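Local coordinates for 4-amino-4-deoxy-L-arabinose transferase or related glycosyltransferases of PMT family (Cupriavidus metallidurans, PDB 5EZM), which probably transfers 4-amino-4-deoxy-L-arabinose from an undecaprenyl-phosphate carrier to lipid A, as a zinc-binding integral membrane glycosyltransferase, at residues K88-H92 against N158-T163. Numbering follows the deposited sequence.
Sequences KPPFH and NTLDMT
H92 joins N158, L160 and T163 in a buried contact, part polar and part apolar, between the start of helix 91-103 and the start of helix 160-178, with the residues just before each, near the middle of the chain. With CG anti to the backbone N (chi1 179°), the imidazole reaches across to the second helix, and both its nitrogens are engaged. ND1 meets T163 OG1 at 2.8 Å, a bond in which either could be the donor. NE2 gives a weak, bent bond of 2.9 Å to N158 OD1, the ring and amide planes lying only 17° apart. A water that accepts from N158 ND2 shares this ring nitrogen with OD1, 3.1 Å from H92 NE2, its direction open. Over one ring face sits L160 CD1, a CH-pi contact 3.7 Å from the centroid; the other methyl, CD2, rests on the aliphatic part of K88, 3.7 Å from CD. Were H92 an alanine, T163 OG1 and N158 OD1 would probably lose their ring partner and L160 CD1 the face it packs on. D161, which follows L160, forms a salt bridge with K206 of helix 185-206. The K88 side chain lies near E87 and H270, two of the zinc ligands, so this packing borders the zinc site of a GT-C-fold glycosyltransferase.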
ATOM      1  N   LYS A  88      -0.073  10.797  -9.980  1.00 68.13           N
ATOM      2  CA  LYS A  88       0.721   9.585  -9.799  1.00 67.84           C
ATOM      3  C   LYS A  88       1.141   9.009 -11.143  1.00 67.20           C
ATOM      4  O   LYS A  88       0.438   9.182 -12.147  1.00 65.53           O
ATOM      5  CB  LYS A  88      -0.048   8.498  -9.025  1.00 66.51           C
ATOM      6  CG  LYS A  88      -0.551   8.903  -7.651  1.00 66.53           C
ATOM      7  CD  LYS A  88       0.580   9.114  -6.663  1.00 66.10           C
ATOM      8  CE  LYS A  88       0.033   9.656  -5.351  1.00 67.93           C
ATOM      9  NZ  LYS A  88       1.096   9.925  -4.349  1.00 71.37           N
ATOM     10  N   PRO A  89       2.280   8.319 -11.191  1.00 68.68           N
ATOM     11  CA  PRO A  89       2.687   7.593 -12.410  1.00 67.98           C
ATOM     12  C   PRO A  89       1.934   6.278 -12.533  1.00 66.20           C
ATOM     13  O   PRO A  89       1.289   5.841 -11.569  1.00 65.36           O
ATOM     14  CB  PRO A  89       4.195   7.366 -12.195  1.00 67.20           C
ATOM     15  CG  PRO A  89       4.582   8.271 -11.073  1.00 68.06           C
ATOM     16  CD  PRO A  89       3.372   8.383 -10.209  1.00 68.64           C
ATOM     17  N   PRO A  90       1.996   5.608 -13.686  1.00 64.21           N
ATOM     18  CA  PRO A  90       0.992   4.579 -14.013  1.00 62.72           C
ATOM     19  C   PRO A  90       1.360   3.114 -13.788  1.00 61.32           C
ATOM     20  O   PRO A  90       0.510   2.264 -14.075  1.00 62.24           O
ATOM     21  CB  PRO A  90       0.786   4.825 -15.509  1.00 63.18           C
ATOM     22  CG  PRO A  90       2.157   5.152 -15.985  1.00 64.59           C
ATOM     23  CD  PRO A  90       2.820   5.934 -14.867  1.00 64.25           C
ATOM     24  N   PHE A  91       2.558   2.775 -13.304  1.00 58.92           N
ATOM     25  CA  PHE A  91       2.962   1.368 -13.296  1.00 56.08           C
ATOM     26  C   PHE A  91       2.019   0.514 -12.453  1.00 54.64           C
ATOM     27  O   PHE A  91       1.612  -0.580 -12.868  1.00 55.27           O
ATOM     28  CB  PHE A  91       4.400   1.219 -12.802  1.00 55.91           C
ATOM     29  CG  PHE A  91       4.834  -0.214 -12.649  1.00 55.02           C
ATOM     30  CD1 PHE A  91       5.038  -1.012 -13.764  1.00 55.62           C
ATOM     31  CD2 PHE A  91       5.028  -0.767 -11.394  1.00 52.08           C
ATOM     32  CE1 PHE A  91       5.432  -2.334 -13.631  1.00 53.38           C
ATOM     33  CE2 PHE A  91       5.421  -2.087 -11.257  1.00 51.74           C
ATOM     34  CZ  PHE A  91       5.625  -2.870 -12.378  1.00 51.39           C
ATOM     35  N   HIS A  92       1.665   0.993 -11.259  1.00 54.00           N
ATOM     36  CA  HIS A  92       0.696   0.279 -10.433  1.00 53.73           C
ATOM     37  C   HIS A  92      -0.587   0.015 -11.210  1.00 53.88           C
ATOM     38  O   HIS A  92      -1.145  -1.091 -11.159  1.00 51.28           O
ATOM     39  CB  HIS A  92       0.407   1.081  -9.162  1.00 53.16           C
ATOM     40  CG  HIS A  92      -0.599   0.445  -8.253  1.00 55.31           C
ATOM     41  ND1 HIS A  92      -0.241  -0.242  -7.113  1.00 56.46           N
ATOM     42  CD2 HIS A  92      -1.951   0.401  -8.309  1.00 55.55           C
ATOM     43  CE1 HIS A  92      -1.329  -0.686  -6.508  1.00 55.81           C
ATOM     44  NE2 HIS A  92      -2.381  -0.310  -7.215  1.00 55.13           N
ATOM     45  N   ASN A 158      -4.558  -2.036  -0.981  1.00 57.68           N
ATOM     46  CA  ASN A 158      -4.306  -1.506  -2.317  1.00 58.65           C
ATOM     47  C   ASN A 158      -3.878  -0.043  -2.284  1.00 58.06           C
ATOM     48  O   ASN A 158      -4.717   0.861  -2.324  1.00 53.42           O
ATOM     49  CB  ASN A 158      -5.544  -1.672  -3.203  1.00 56.03           C
ATOM     50  CG  ASN A 158      -5.290  -1.260  -4.637  1.00 54.87           C
ATOM     51  OD1 ASN A 158      -4.146  -1.216  -5.089  1.00 52.93           O
ATOM     52  ND2 ASN A 158      -6.358  -0.957  -5.363  1.00 58.09           N
ATOM     53  N   THR A 159      -2.569   0.186  -2.225  1.00 62.82           N
ATOM     54  CA  THR A 159      -2.002   1.525  -2.274  1.00 66.19           C
ATOM     55  C   THR A 159      -0.675   1.449  -3.015  1.00 66.97           C
ATOM     56  O   THR A 159      -0.065   0.383  -3.118  1.00 68.85           O
ATOM     57  CB  THR A 159      -1.809   2.112  -0.870  1.00 69.17           C
ATOM     58  OG1 THR A 159      -1.407   3.482  -0.975  1.00 74.59           O
ATOM     59  CG2 THR A 159      -0.742   1.339  -0.111  1.00 67.47           C
ATOM     60  N   LEU A 160      -0.231   2.594  -3.537  1.00 68.90           N
ATOM     61  CA  LEU A 160       1.005   2.616  -4.316  1.00 69.95           C
ATOM     62  C   LEU A 160       2.242   2.385  -3.460  1.00 69.67           C
ATOM     63  O   LEU A 160       3.283   1.983  -3.994  1.00 71.38           O
ATOM     64  CB  LEU A 160       1.140   3.947  -5.057  1.00 70.74           C
ATOM     65  CG  LEU A 160       0.636   3.987  -6.499  1.00 69.90           C
ATOM     66  CD1 LEU A 160      -0.779   3.455  -6.592  1.00 69.24           C
ATOM     67  CD2 LEU A 160       0.709   5.402  -7.037  1.00 71.78           C
ATOM     68  N   ASP A 161       2.144   2.609  -2.149  1.00 70.06           N
ATOM     69  CA  ASP A 161       3.324   2.563  -1.293  1.00 74.15           C
ATOM     70  C   ASP A 161       3.941   1.170  -1.235  1.00 73.11           C
ATOM     71  O   ASP A 161       5.166   1.043  -1.135  1.00 75.77           O
ATOM     72  CB  ASP A 161       2.961   3.053   0.109  1.00 77.93           C
ATOM     73  CG  ASP A 161       2.452   4.484   0.108  1.00 80.84           C
ATOM     74  OD1 ASP A 161       3.059   5.329  -0.585  1.00 81.86           O
ATOM     75  OD2 ASP A 161       1.440   4.761   0.787  1.00 80.94           O
ATOM     76  N   MET A 162       3.124   0.117  -1.302  1.00 70.20           N
ATOM     77  CA  MET A 162       3.682  -1.230  -1.261  1.00 70.83           C
ATOM     78  C   MET A 162       4.290  -1.627  -2.604  1.00 68.52           C
ATOM     79  O   MET A 162       5.303  -2.334  -2.641  1.00 70.43           O
ATOM     80  CB  MET A 162       2.612  -2.235  -0.828  1.00 74.95           C
ATOM     81  CG  MET A 162       3.036  -3.702  -0.947  1.00 79.60           C
ATOM     82  SD  MET A 162       4.624  -4.119  -0.173  1.00 83.01           S
ATOM     83  CE  MET A 162       4.316  -3.632   1.519  1.00 84.22           C
ATOM     84  N   THR A 163       3.693  -1.188  -3.713  1.00 64.74           N
ATOM     85  CA  THR A 163       4.314  -1.416  -5.015  1.00 62.19           C
ATOM     86  C   THR A 163       5.684  -0.751  -5.079  1.00 62.97           C
ATOM     87  O   THR A 163       6.690  -1.385  -5.437  1.00 67.96           O
ATOM     88  CB  THR A 163       3.409  -0.889  -6.132  1.00 59.40           C
ATOM     89  OG1 THR A 163       2.042  -1.197  -5.834  1.00 58.33           O
ATOM     90  CG2 THR A 163       3.780  -1.523  -7.458  1.00 57.73           C
TER
HETATM   91  O   HOH W   1      -5.261  -1.323  -7.945  1.00 44.21           O